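Local structure of shikimate 5-dehydrogenase (Thermus thermophilus, 2D5C) at residues L140-W145 against F159-V164; K168-R173 against A193-E198; G200-L205 against K221-Q226. The protein catalyses the reversible NADPH-linked reduction of 3-dehydroshikimate to shikimate, a step on the chorismate route to the aromatic amino acids, and works as a homodimer. All blocks are in the same frame, centred on the assembly; numbering follows the deposited sequence.

Contact 1 of 3, residues L140-W145 against F159-V164; sequences LEVWVW and FGLRAV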
ATOM      1  N   LEU A 140      10.895  27.445  -4.694  1.00 20.71           N
ATOM      2  CA  LEU A 140      11.965  28.351  -4.288  1.00 21.70           C
ATOM      3  C   LEU A 140      13.208  28.167  -5.125  1.00 22.71           C
ATOM      4  O   LEU A 140      13.365  27.152  -5.806  1.00 23.69           O
ATOM      5  CB  LEU A 140      12.368  28.123  -2.833  1.00 25.90           C
ATOM      6  CG  LEU A 140      11.336  28.229  -1.723  1.00 35.22           C
ATOM      7  CD1 LEU A 140      12.059  28.236  -0.390  1.00 34.53           C
ATOM      8  CD2 LEU A 140      10.492  29.502  -1.883  1.00 32.42           C
ATOM      9  N   GLU A 141      14.067  29.180  -5.082  1.00 21.86           N
ATOM     10  CA  GLU A 141      15.357  29.143  -5.749  1.00 21.49           C
ATOM     11  C   GLU A 141      16.223  28.316  -4.792  1.00 20.04           C
ATOM     12  O   GLU A 141      16.397  28.702  -3.642  1.00 21.19           O
ATOM     13  CB  GLU A 141      15.934  30.548  -5.855  1.00 29.58           C
ATOM     14  CG  GLU A 141      17.339  30.608  -6.440  1.00 27.16           C
ATOM     15  CD  GLU A 141      17.854  32.032  -6.598  1.00 39.04           C
ATOM     16  OE1 GLU A 141      18.952  32.208  -7.171  1.00 41.04           O
ATOM     17  OE2 GLU A 141      17.169  32.977  -6.143  1.00 38.68           O
ATOM     18  N   VAL A 142      16.763  27.200  -5.268  1.00 20.04           N
ATOM     19  CA  VAL A 142      17.563  26.323  -4.414  1.00 19.86           C
ATOM     20  C   VAL A 142      19.029  26.229  -4.841  1.00 22.04           C
ATOM     21  O   VAL A 142      19.331  26.123  -6.034  1.00 21.61           O
ATOM     22  CB  VAL A 142      16.960  24.886  -4.401  1.00 21.22           C
ATOM     23  CG1 VAL A 142      17.658  24.016  -3.363  1.00 20.40           C
ATOM     24  CG2 VAL A 142      15.472  24.953  -4.105  1.00 24.27           C
ATOM     25  N   TRP A 143      19.925  26.288  -3.856  1.00 19.92           N
ATOM     26  CA  TRP A 143      21.358  26.147  -4.094  1.00 20.81           C
ATOM     27  C   TRP A 143      21.759  24.900  -3.324  1.00 19.81           C
ATOM     28  O   TRP A 143      21.144  24.570  -2.303  1.00 17.49           O
ATOM     29  CB  TRP A 143      22.155  27.319  -3.540  1.00 20.60           C
ATOM     30  CG  TRP A 143      21.852  28.631  -4.156  1.00 21.50           C
ATOM     31  CD1 TRP A 143      21.185  28.866  -5.326  1.00 23.49           C
ATOM     32  CD2 TRP A 143      22.222  29.909  -3.640  1.00 22.14           C
ATOM     33  NE1 TRP A 143      21.117  30.221  -5.567  1.00 29.24           N
ATOM     34  CE2 TRP A 143      21.748  30.883  -4.545  1.00 25.50           C
ATOM     35  CE3 TRP A 143      22.912  30.325  -2.496  1.00 20.58           C
ATOM     36  CZ2 TRP A 143      21.942  32.252  -4.341  1.00 31.00           C
ATOM     37  CZ3 TRP A 143      23.107  31.690  -2.293  1.00 29.79           C
ATOM     38  CH2 TRP A 143      22.621  32.636  -3.214  1.00 28.85           C
ATOM     39  N   VAL A 144      22.785  24.201  -3.807  1.00 18.79           N
ATOM     40  CA  VAL A 144      23.245  22.997  -3.133  1.00 19.24           C
ATOM     41  C   VAL A 144      24.771  22.950  -3.053  1.00 18.08           C
ATOM     42  O   VAL A 144      25.475  23.445  -3.927  1.00 20.01           O
ATOM     43  CB  VAL A 144      22.762  21.711  -3.873  1.00 22.35           C
ATOM     44  CG1 VAL A 144      21.232  21.672  -3.921  1.00 23.68           C
ATOM     45  CG2 VAL A 144      23.318  21.698  -5.300  1.00 26.24           C
ATOM     46  N   TRP A 145      25.262  22.353  -1.984  1.00 20.10           N
ATOM     47  CA  TRP A 145      26.699  22.202  -1.779  1.00 20.56           C
ATOM     48  C   TRP A 145      26.915  20.826  -1.160  1.00 21.50           C
ATOM     49  O   TRP A 145      26.036  20.298  -0.477  1.00 22.03           O
ATOM     50  CB  TRP A 145      27.219  23.283  -0.831  1.00 23.61           C
ATOM     51  CG  TRP A 145      28.644  23.090  -0.439  1.00 22.45           C
ATOM     52  CD1 TRP A 145      29.753  23.544  -1.104  1.00 23.41           C
ATOM     53  CD2 TRP A 145      29.124  22.349   0.689  1.00 22.72           C
ATOM     54  NE1 TRP A 145      30.893  23.125  -0.454  1.00 22.19           N
ATOM     55  CE2 TRP A 145      30.534  22.391   0.647  1.00 22.82           C
ATOM     56  CE3 TRP A 145      28.497  21.650   1.732  1.00 25.18           C
ATOM     57  CZ2 TRP A 145      31.330  21.760   1.609  1.00 26.95           C
ATOM     58  CZ3 TRP A 145      29.287  21.021   2.688  1.00 32.25           C
ATOM     59  CH2 TRP A 145      30.694  21.082   2.618  1.00 29.65           C
ATOM     60  N   PHE A 159      17.935  18.280 -11.066  1.00 24.71           N
ATOM     61  CA  PHE A 159      16.744  19.008 -10.622  1.00 27.81           C
ATOM     62  C   PHE A 159      16.643  20.416 -11.190  1.00 29.84           C
ATOM     63  O   PHE A 159      15.626  21.089 -10.999  1.00 30.15           O
ATOM     64  CB  PHE A 159      16.714  19.130  -9.090  1.00 23.52           C
ATOM     65  CG  PHE A 159      16.463  17.830  -8.356  1.00 27.76           C
ATOM     66  CD1 PHE A 159      16.335  16.620  -9.032  1.00 25.57           C
ATOM     67  CD2 PHE A 159      16.367  17.830  -6.966  1.00 32.89           C
ATOM     68  CE1 PHE A 159      16.116  15.430  -8.337  1.00 25.27           C
ATOM     69  CE2 PHE A 159      16.148  16.641  -6.258  1.00 29.55           C
ATOM     70  CZ  PHE A 159      16.024  15.443  -6.951  1.00 22.88           C
ATOM     71  N   GLY A 160      17.699  20.868 -11.864  1.00 26.82           N
ATOM     72  CA  GLY A 160      17.688  22.208 -12.420  1.00 26.72           C
ATOM     73  C   GLY A 160      17.905  23.275 -11.360  1.00 27.45           C
ATOM     74  O   GLY A 160      17.231  24.304 -11.363  1.00 27.36           O
ATOM     75  N   LEU A 161      18.844  23.028 -10.452  1.00 24.90           N
ATOM     76  CA  LEU A 161      19.159  23.969  -9.378  1.00 21.37           C
ATOM     77  C   LEU A 161      20.540  24.584  -9.624  1.00 27.22           C
ATOM     78  O   LEU A 161      21.032  24.580 -10.750  1.00 29.67           O
ATOM     79  CB  LEU A 161      19.159  23.239  -8.030  1.00 20.27           C
ATOM     80  CG  LEU A 161      17.983  22.271  -7.857  1.00 23.09           C
ATOM     81  CD1 LEU A 161      18.100  21.513  -6.538  1.00 24.22           C
ATOM     82  CD2 LEU A 161      16.690  23.060  -7.928  1.00 27.84           C
ATOM     83  N   ARG A 162      21.168  25.102  -8.567  1.00 26.08           N
ATOM     84  CA  ARG A 162      22.490  25.714  -8.693  1.00 22.90           C
ATOM     85  C   ARG A 162      23.469  25.158  -7.659  1.00 26.64           C
ATOM     86  O   ARG A 162      23.195  25.184  -6.458  1.00 25.21           O
ATOM     87  CB  ARG A 162      22.378  27.231  -8.508  1.00 22.26           C
ATOM     88  CG  ARG A 162      23.712  27.964  -8.584  1.00 30.61           C
ATOM     89  CD  ARG A 162      23.565  29.450  -8.296  1.00 36.77           C
ATOM     90  NE  ARG A 162      24.846  30.136  -8.429  1.00 40.15           N
ATOM     91  CZ  ARG A 162      25.054  31.416  -8.131  1.00 47.59           C
ATOM     92  NH1 ARG A 162      24.062  32.172  -7.678  1.00 46.81           N
ATOM     93  NH2 ARG A 162      26.265  31.934  -8.281  1.00 50.82           N
ATOM     94  N   ALA A 163      24.601  24.633  -8.124  1.00 23.75           N
ATOM     95  CA  ALA A 163      25.610  24.117  -7.216  1.00 20.11           C
ATOM     96  C   ALA A 163      26.507  25.302  -6.883  1.00 25.71           C
ATOM     97  O   ALA A 163      26.948  26.016  -7.783  1.00 29.29           O
ATOM     98  CB  ALA A 163      26.416  23.010  -7.888  1.00 26.23           C
ATOM     99  N   VAL A 164      26.778  25.516  -5.602  1.00 24.43           N
ATOM    100  CA  VAL A 164      27.595  26.661  -5.209  1.00 23.37           C
ATOM    101  C   VAL A 164      28.725  26.321  -4.260  1.00 23.24           C
ATOM    102  O   VAL A 164      28.726  25.263  -3.625  1.00 25.63           O
ATOM    103  CB  VAL A 164      26.728  27.753  -4.519  1.00 23.68           C
ATOM    104  CG1 VAL A 164      25.597  28.173  -5.428  1.00 25.01           C
ATOM    105  CG2 VAL A 164      26.171  27.237  -3.198  1.00 18.02           C
TER

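Contact 2 of 3, residues K168-R173 against A193-E198; sequences KAREAR and AELFPE. With SO4 (sulfate ion), chain C.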
ATOM      1  N   LYS A 168      28.901  30.899  -0.421  1.00 29.30           N
ATOM      2  CA  LYS A 168      27.654  31.498  -0.876  1.00 25.82           C
ATOM      3  C   LYS A 168      26.605  31.390   0.225  1.00 24.92           C
ATOM      4  O   LYS A 168      25.521  31.966   0.111  1.00 26.22           O
ATOM      5  CB  LYS A 168      27.159  30.800  -2.138  1.00 26.39           C
ATOM      6  CG  LYS A 168      27.914  31.214  -3.391  1.00 33.64           C
ATOM      7  CD  LYS A 168      27.521  32.619  -3.829  1.00 41.87           C
ATOM      8  CE  LYS A 168      26.064  32.663  -4.273  1.00 47.70           C
ATOM      9  NZ  LYS A 168      25.688  33.994  -4.828  1.00 54.74           N
ATOM     10  N   ALA A 169      26.921  30.654   1.290  1.00 21.20           N
ATOM     11  CA  ALA A 169      25.977  30.502   2.395  1.00 21.45           C
ATOM     12  C   ALA A 169      25.654  31.877   2.998  1.00 25.49           C
ATOM     13  O   ALA A 169      24.593  32.071   3.584  1.00 23.97           O
ATOM     14  CB  ALA A 169      26.563  29.576   3.485  1.00 24.93           C
ATOM     15  N   ARG A 170      26.574  32.824   2.851  1.00 24.24           N
ATOM     16  CA  ARG A 170      26.363  34.169   3.397  1.00 26.61           C
ATOM     17  C   ARG A 170      25.244  34.899   2.675  1.00 30.26           C
ATOM     18  O   ARG A 170      24.691  35.869   3.203  1.00 30.38           O
ATOM     19  CB  ARG A 170      27.655  34.990   3.307  1.00 30.10           C
ATOM     20  CG  ARG A 170      28.762  34.493   4.228  1.00 34.13           C
ATOM     21  CD  ARG A 170      30.089  35.208   3.980  1.00 44.44           C
ATOM     22  NE  ARG A 170      30.488  35.161   2.574  1.00 51.51           N
ATOM     23  CZ  ARG A 170      31.724  35.381   2.136  1.00 56.75           C
ATOM     24  NH1 ARG A 170      32.695  35.659   2.997  1.00 62.25           N
ATOM     25  NH2 ARG A 170      31.991  35.336   0.835  1.00 56.68           N
ATOM     26  N   GLU A 171      24.906  34.430   1.477  1.00 28.01           N
ATOM     27  CA  GLU A 171      23.851  35.053   0.682  1.00 30.05           C
ATOM     28  C   GLU A 171      22.534  34.281   0.681  1.00 30.92           C
ATOM     29  O   GLU A 171      21.565  34.699   0.049  1.00 29.37           O
ATOM     30  CB  GLU A 171      24.328  35.237  -0.755  1.00 34.36           C
ATOM     31  CG  GLU A 171      25.535  36.143  -0.870  1.00 44.10           C
ATOM     32  CD  GLU A 171      26.283  35.940  -2.167  1.00 53.68           C
ATOM     33  OE1 GLU A 171      25.639  35.987  -3.235  1.00 57.41           O
ATOM     34  OE2 GLU A 171      27.515  35.739  -2.115  1.00 58.33           O
ATOM     35  N   ALA A 172      22.492  33.155   1.380  1.00 22.85           N
ATOM     36  CA  ALA A 172      21.268  32.363   1.435  1.00 24.60           C
ATOM     37  C   ALA A 172      20.333  32.954   2.482  1.00 27.29           C
ATOM     38  O   ALA A 172      20.790  33.609   3.421  1.00 27.93           O
ATOM     39  CB  ALA A 172      21.593  30.919   1.798  1.00 26.76           C
ATOM     40  N   ARG A 173      19.033  32.726   2.312  1.00 24.59           N
ATOM     41  CA  ARG A 173      18.032  33.206   3.265  1.00 23.52           C
ATOM     42  C   ARG A 173      17.518  32.051   4.105  1.00 22.72           C
ATOM     43  O   ARG A 173      16.962  32.249   5.189  1.00 32.33           O
ATOM     44  CB  ARG A 173      16.868  33.884   2.535  1.00 27.01           C
ATOM     45  CG  ARG A 173      17.200  35.295   2.112  1.00 37.06           C
ATOM     46  CD  ARG A 173      17.410  36.188   3.338  1.00 46.44           C
ATOM     47  NE  ARG A 173      18.332  37.288   3.067  1.00 53.18           N
ATOM     48  CZ  ARG A 173      19.647  37.235   3.268  1.00 57.51           C
ATOM     49  NH1 ARG A 173      20.210  36.135   3.752  1.00 56.23           N
ATOM     50  NH2 ARG A 173      20.406  38.284   2.976  1.00 63.98           N
ATOM     51  N   ALA A 193      31.484  29.640  11.339  1.00 29.29           N
ATOM     52  CA  ALA A 193      30.604  30.710  11.825  1.00 29.02           C
ATOM     53  C   ALA A 193      30.531  31.951  10.927  1.00 29.90           C
ATOM     54  O   ALA A 193      29.451  32.531  10.741  1.00 28.90           O
ATOM     55  CB  ALA A 193      31.024  31.122  13.241  1.00 27.76           C
ATOM     56  N   GLU A 194      31.669  32.359  10.372  1.00 28.52           N
ATOM     57  CA  GLU A 194      31.720  33.536   9.505  1.00 32.99           C
ATOM     58  C   GLU A 194      31.035  33.370   8.146  1.00 31.81           C
ATOM     59  O   GLU A 194      30.929  34.343   7.391  1.00 30.99           O
ATOM     60  CB  GLU A 194      33.172  33.978   9.281  1.00 35.77           C
ATOM     61  CG  GLU A 194      34.077  32.920   8.647  1.00 41.54           C
ATOM     62  CD  GLU A 194      35.417  33.492   8.189  1.00 47.66           C
ATOM     63  OE1 GLU A 194      35.847  34.528   8.744  1.00 45.91           O
ATOM     64  OE2 GLU A 194      36.047  32.903   7.281  1.00 39.50           O
ATOM     65  N   LEU A 195      30.582  32.156   7.820  1.00 27.86           N
ATOM     66  CA  LEU A 195      29.911  31.942   6.534  1.00 26.85           C
ATOM     67  C   LEU A 195      28.387  31.962   6.659  1.00 26.38           C
ATOM     68  O   LEU A 195      27.667  31.849   5.660  1.00 26.92           O
ATOM     69  CB  LEU A 195      30.375  30.630   5.888  1.00 25.69           C
ATOM     70  CG  LEU A 195      31.855  30.595   5.470  1.00 27.38           C
ATOM     71  CD1 LEU A 195      32.124  29.328   4.653  1.00 28.66           C
ATOM     72  CD2 LEU A 195      32.200  31.827   4.655  1.00 29.21           C
ATOM     73  N   PHE A 196      27.893  32.110   7.882  1.00 25.07           N
ATOM     74  CA  PHE A 196      26.445  32.184   8.086  1.00 27.87           C
ATOM     75  C   PHE A 196      25.918  33.531   7.588  1.00 31.69           C
ATOM     76  O   PHE A 196      26.636  34.537   7.631  1.00 34.52           O
ATOM     77  CB  PHE A 196      26.073  32.083   9.575  1.00 23.21           C
ATOM     78  CG  PHE A 196      26.084  30.676  10.132  1.00 24.84           C
ATOM     79  CD1 PHE A 196      27.284  30.029  10.413  1.00 25.87           C
ATOM     80  CD2 PHE A 196      24.890  30.005  10.386  1.00 24.77           C
ATOM     81  CE1 PHE A 196      27.294  28.735  10.942  1.00 23.41           C
ATOM     82  CE2 PHE A 196      24.887  28.704  10.918  1.00 25.23           C
ATOM     83  CZ  PHE A 196      26.089  28.072  11.196  1.00 27.22           C
ATOM     84  N   PRO A 197      24.665  33.570   7.098  1.00 34.83           N
ATOM     85  CA  PRO A 197      24.092  34.836   6.625  1.00 32.20           C
ATOM     86  C   PRO A 197      23.715  35.652   7.876  1.00 35.99           C
ATOM     87  O   PRO A 197      23.505  35.066   8.936  1.00 37.45           O
ATOM     88  CB  PRO A 197      22.874  34.377   5.840  1.00 30.19           C
ATOM     89  CG  PRO A 197      22.379  33.205   6.669  1.00 26.73           C
ATOM     90  CD  PRO A 197      23.719  32.460   6.883  1.00 30.10           C
ATOM     91  N   GLU A 198      23.660  36.985   7.771  1.00 41.88           N
ATOM     92  CA  GLU A 198      23.317  37.820   8.938  1.00 45.27           C
ATOM     93  C   GLU A 198      21.793  37.899   9.140  1.00 43.97           C
ATOM     94  O   GLU A 198      21.311  38.478  10.118  1.00 43.50           O
ATOM     95  CB  GLU A 198      23.908  39.239   8.813  1.00 53.15           C
ATOM     96  CG  GLU A 198      25.439  39.370   8.690  1.00 60.52           C
ATOM     97  CD  GLU A 198      26.209  39.100   9.977  1.00 69.58           C
ATOM     98  OE1 GLU A 198      25.729  39.438  11.092  1.00 75.79           O
ATOM     99  OE2 GLU A 198      27.329  38.562   9.838  1.00 74.56           O
TER
HETATM  100  S   SO4 C1401      34.651  27.940  13.041  1.00 44.27           S
HETATM  101  O1  SO4 C1401      33.257  28.763  13.166  1.00 36.49           O
HETATM  102  O2  SO4 C1401      35.354  28.564  11.945  1.00 46.69           O
HETATM  103  O3  SO4 C1401      35.310  28.002  14.172  1.00 45.85           O
HETATM  104  O4  SO4 C1401      34.222  26.629  12.640  1.00 37.54           O

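Contact 3 of 3, residues G200-L205 against K221-Q226; sequences GAAVDL and KGLKVQ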
ATOM      1  N   GLY A 200      17.838  35.630   8.078  1.00 28.69           N
ATOM      2  CA  GLY A 200      17.170  34.503   7.460  1.00 24.59           C
ATOM      3  C   GLY A 200      16.805  33.413   8.452  1.00 26.99           C
ATOM      4  O   GLY A 200      16.523  33.698   9.618  1.00 28.38           O
ATOM      5  N   ALA A 201      16.810  32.159   7.990  1.00 22.38           N
ATOM      6  CA  ALA A 201      16.463  31.023   8.835  1.00 18.58           C
ATOM      7  C   ALA A 201      17.394  29.818   8.605  1.00 24.59           C
ATOM      8  O   ALA A 201      18.051  29.711   7.561  1.00 23.35           O
ATOM      9  CB  ALA A 201      15.005  30.607   8.584  1.00 25.58           C
ATOM     10  N   ALA A 202      17.453  28.928   9.591  1.00 23.34           N
ATOM     11  CA  ALA A 202      18.285  27.730   9.502  1.00 26.22           C
ATOM     12  C   ALA A 202      17.548  26.533  10.085  1.00 23.80           C
ATOM     13  O   ALA A 202      16.830  26.648  11.083  1.00 20.65           O
ATOM     14  CB  ALA A 202      19.607  27.940  10.241  1.00 22.19           C
ATOM     15  N   VAL A 203      17.713  25.381   9.442  1.00 20.71           N
ATOM     16  CA  VAL A 203      17.075  24.149   9.888  1.00 19.44           C
ATOM     17  C   VAL A 203      18.126  23.054   9.903  1.00 16.89           C
ATOM     18  O   VAL A 203      18.944  22.976   8.985  1.00 20.43           O
ATOM     19  CB  VAL A 203      15.936  23.733   8.927  1.00 23.96           C
ATOM     20  CG1 VAL A 203      15.269  22.463   9.431  1.00 23.87           C
ATOM     21  CG2 VAL A 203      14.916  24.881   8.807  1.00 22.81           C
ATOM     22  N   ASP A 204      18.136  22.243  10.957  1.00 20.02           N
ATOM     23  CA  ASP A 204      19.115  21.156  11.053  1.00 20.52           C
ATOM     24  C   ASP A 204      18.365  19.829  11.132  1.00 24.85           C
ATOM     25  O   ASP A 204      17.461  19.676  11.949  1.00 24.78           O
ATOM     26  CB  ASP A 204      20.007  21.333  12.304  1.00 26.22           C
ATOM     27  CG  ASP A 204      21.309  20.525  12.231  1.00 28.98           C
ATOM     28  OD1 ASP A 204      21.360  19.548  11.456  1.00 24.94           O
ATOM     29  OD2 ASP A 204      22.287  20.847  12.958  1.00 23.76           O
ATOM     30  N   LEU A 205      18.721  18.882  10.263  1.00 22.86           N
ATOM     31  CA  LEU A 205      18.089  17.571  10.269  1.00 25.39           C
ATOM     32  C   LEU A 205      18.674  16.712  11.394  1.00 24.65           C
ATOM     33  O   LEU A 205      18.036  15.759  11.840  1.00 27.10           O
ATOM     34  CB  LEU A 205      18.290  16.857   8.921  1.00 23.90           C
ATOM     35  CG  LEU A 205      17.833  17.595   7.660  1.00 32.97           C
ATOM     36  CD1 LEU A 205      17.735  16.616   6.487  1.00 27.84           C
ATOM     37  CD2 LEU A 205      16.498  18.241   7.913  1.00 32.17           C
ATOM     38  N   LYS A 221      23.538  34.091  15.620  1.00 27.42           N
ATOM     39  CA  LYS A 221      23.817  34.940  14.465  1.00 31.08           C
ATOM     40  C   LYS A 221      22.637  35.829  14.091  1.00 33.14           C
ATOM     41  O   LYS A 221      22.766  36.732  13.268  1.00 40.62           O
ATOM     42  CB  LYS A 221      24.170  34.074  13.253  1.00 33.68           C
ATOM     43  CG  LYS A 221      24.770  34.834  12.085  1.00 44.43           C
ATOM     44  CD  LYS A 221      26.203  35.244  12.386  1.00 47.56           C
ATOM     45  CE  LYS A 221      27.070  34.021  12.650  1.00 52.97           C
ATOM     46  NZ  LYS A 221      28.441  34.374  13.107  1.00 45.58           N
ATOM     47  N   GLY A 222      21.482  35.562  14.683  1.00 26.52           N
ATOM     48  CA  GLY A 222      20.312  36.353  14.370  1.00 28.66           C
ATOM     49  C   GLY A 222      19.451  35.714  13.301  1.00 27.09           C
ATOM     50  O   GLY A 222      18.810  36.423  12.521  1.00 27.85           O
ATOM     51  N   LEU A 223      19.448  34.380  13.245  1.00 23.31           N
ATOM     52  CA  LEU A 223      18.632  33.654  12.279  1.00 22.72           C
ATOM     53  C   LEU A 223      17.512  32.933  13.009  1.00 23.44           C
ATOM     54  O   LEU A 223      17.667  32.529  14.164  1.00 25.26           O
ATOM     55  CB  LEU A 223      19.465  32.602  11.513  1.00 17.99           C
ATOM     56  CG  LEU A 223      20.722  33.066  10.777  1.00 22.14           C
ATOM     57  CD1 LEU A 223      21.278  31.875  10.000  1.00 21.10           C
ATOM     58  CD2 LEU A 223      20.418  34.213   9.840  1.00 23.23           C
ATOM     59  N   LYS A 224      16.377  32.766  12.337  1.00 21.07           N
ATOM     60  CA  LYS A 224      15.255  32.044  12.919  1.00 19.07           C
ATOM     61  C   LYS A 224      15.656  30.571  12.764  1.00 25.36           C
ATOM     62  O   LYS A 224      16.215  30.200  11.734  1.00 27.33           O
ATOM     63  CB  LYS A 224      13.975  32.335  12.125  1.00 26.48           C
ATOM     64  CG  LYS A 224      12.711  31.821  12.789  1.00 29.70           C
ATOM     65  CD  LYS A 224      11.479  32.129  11.943  1.00 38.05           C
ATOM     66  CE  LYS A 224      10.204  31.641  12.616  1.00 40.41           C
ATOM     67  NZ  LYS A 224       9.997  32.286  13.941  1.00 50.73           N
ATOM     68  N   VAL A 225      15.384  29.734  13.760  1.00 20.42           N
ATOM     69  CA  VAL A 225      15.802  28.335  13.654  1.00 23.04           C
ATOM     70  C   VAL A 225      14.747  27.287  13.960  1.00 26.05           C
ATOM     71  O   VAL A 225      13.749  27.554  14.626  1.00 25.95           O
ATOM     72  CB  VAL A 225      17.017  28.022  14.592  1.00 19.58           C
ATOM     73  CG1 VAL A 225      18.208  28.891  14.234  1.00 23.22           C
ATOM     74  CG2 VAL A 225      16.617  28.209  16.054  1.00 29.04           C
ATOM     75  N   GLN A 226      14.985  26.079  13.455  1.00 23.96           N
ATOM     76  CA  GLN A 226      14.103  24.950  13.709  1.00 21.95           C
ATOM     77  C   GLN A 226      14.955  23.700  13.867  1.00 21.44           C
ATOM     78  O   GLN A 226      15.868  23.465  13.081  1.00 22.79           O
ATOM     79  CB  GLN A 226      13.107  24.740  12.568  1.00 26.38           C
ATOM     80  CG  GLN A 226      12.126  23.610  12.866  1.00 26.91           C
ATOM     81  CD  GLN A 226      11.091  23.425  11.779  1.00 35.12           C
ATOM     82  OE1 GLN A 226      11.421  23.074  10.644  1.00 30.64           O
ATOM     83  NE2 GLN A 226       9.828  23.665  12.118  1.00 26.96           N
TER

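Contact 1 of 3, residues L140-W145 against F159-V164
Val-144 and Arg-162 belong to two short parallel strands, joined by three backbone hydrogen bonds. Val-144 N gives to Arg-162 O at 2.9 Å, and Val-164 N gives to Val-144 O at 3.0 Å. Arg-162 N reaches Val-142 O over a longer 3.3 Å. Side chains pack on both sides of the strands. On one, Leu-161 sends CD2 to 4.0 Å from Val-142 CB, while its CD1 meets CG1 of both Val-142 and Val-144. Helix 126-137 and helix 149-159 back this face. On the other lies the indole of Trp-143. Val-164 CG1 sits over one face of this ring, toward the rim, 4.0 Å from Trp-143 CG. The Arg-162 chain is extended from CG to NE and runs alongside the indole, with its CD 3.7 Å from Trp-143 NE1. The guanidinium plane stands 75° to the ring, and any cation-pi attraction is weak at most. At the end of the pair, Val-164 O lies in the plane of the Trp-145 ring, at its edge, 3.2 Å from Trp-145 CD1. Helix 149-159 links the two strands in a beta-alpha-beta unit. This unit forms one border of the parallel sheet of the Rossmann-type NADP(+)-binding domain, and Trp-145 lies close to Arg-147 of the cofactor site.

Contact 2 of 3, residues K168-R173 against A193-E198
Lys-168 NZ makes a salt bridge to Glu-171 OE1 at 2.6 Å, within the turn whose Ala-169 and Arg-170 meet Leu-195. Three atoms, from Ala-169 and Arg-170, approach Leu-195 O, yet it accepts no hydrogen bond from them. Arg-170 CG comes to 3.2 Å and Ala-169 CB to 3.3 Å. Arg-170 N is also near, but its angle is poor. The Arg-170 side chain then passes over Leu-195, with CD 4.0 Å from Leu-195 CD2. A bend at chi3 (-53°) turns the guanidinium so that one of its faces receives this methyl. Its NE makes a weak hydrogen bond to Glu-167 O. Pro-197 fits into the turn of 168-173. Its CD lies 3.4 Å from Ala-169 O, and its CB lies 3.3 Å from Ala-172 O and also faces Arg-170 O. Arg-173 bends back at chi2 and brings NH1 to 3.8 Å from Pro-197 CB, with the proline carbon near the guanidinium plane. At the far end, Ala-193 N donates a nearly straight bond to a sulfate, probably from the crystallisation liquor. The contact joins the loops before strands 174-177 and 201-204. With no hydrogen bond or salt bridge crossing it, the join probably rests on close packing, with carbon groups against carbonyl oxygens and the Arg-170 chain against Leu-195.

Contact 3 of 3, residues G200-L205 against K221-Q226
Val-203 and Gln-226 both start with a trans first torsion: CG1 of Val-203 (chi1 -179°) and CG of Gln-226 (chi1 -177°) each lie opposite the backbone N. Paired across the strands, the two side chains run side by side on one sheet face, and CG1 of Val-203 comes 4.1 Å from Gln-226 OE1. They belong to a beta-alpha-beta unit of the Rossmann-type domain, in which helix 213-220 links strands 201-204 and 224-226. The strands are parallel, 16° apart. Lys-224 N gives to Gly-200 O at 2.9 Å. Ala-202 bonds through both its N and its O: its N gives to Lys-224 O at 2.8 Å, and its O accepts from Gln-226 N. A weak bond from Asp-204 N to Gln-226 O ends the series. On the face turned to helix 213-220, Ala-202 CB meets Leu-223 CD1 and Val-225 CG1, both at 4.3 Å. Ala-201 and Lys-224 pair on the opposite face, where helix 100-110 packs against Val-203 and Ala-107 O accepts from Gln-226 NE2. Asp-204 OD2 bonds Thr-212, and its OD1 bonds Asn-177 and Val-206 N, which probably holds its carboxylate in place just before Leu-205 of the NADP(+) site. Gly-222 closes helix 213-220 in a Schellman motif, and the chain then turns into Leu-223. There Leu-223 CD2 rests 3.4 Å from Gly-200 N.

Overall arrangement
From the N terminus the chain reaches the three contacts in series, and none nests in or crosses another. Contact 1 closes the loop through helix 149-159 at one border of the parallel sheet. Contact 2 closes the next loop, which holds strand 174-177 and the long connection after it. Contact 3 closes the last, through helix 213-220, at the opposite border. Contacts 1 and 3 share the sheet but do not touch, their nearest atoms about 10 Å apart. Contact 2 bridges them: Trp-143 of contact 1 packs on Lys-168 and Glu-171, while Arg-173 O probably accepts a hydrogen bond from Ala-201 N and Pro-197 packs on Leu-223 of contact 3.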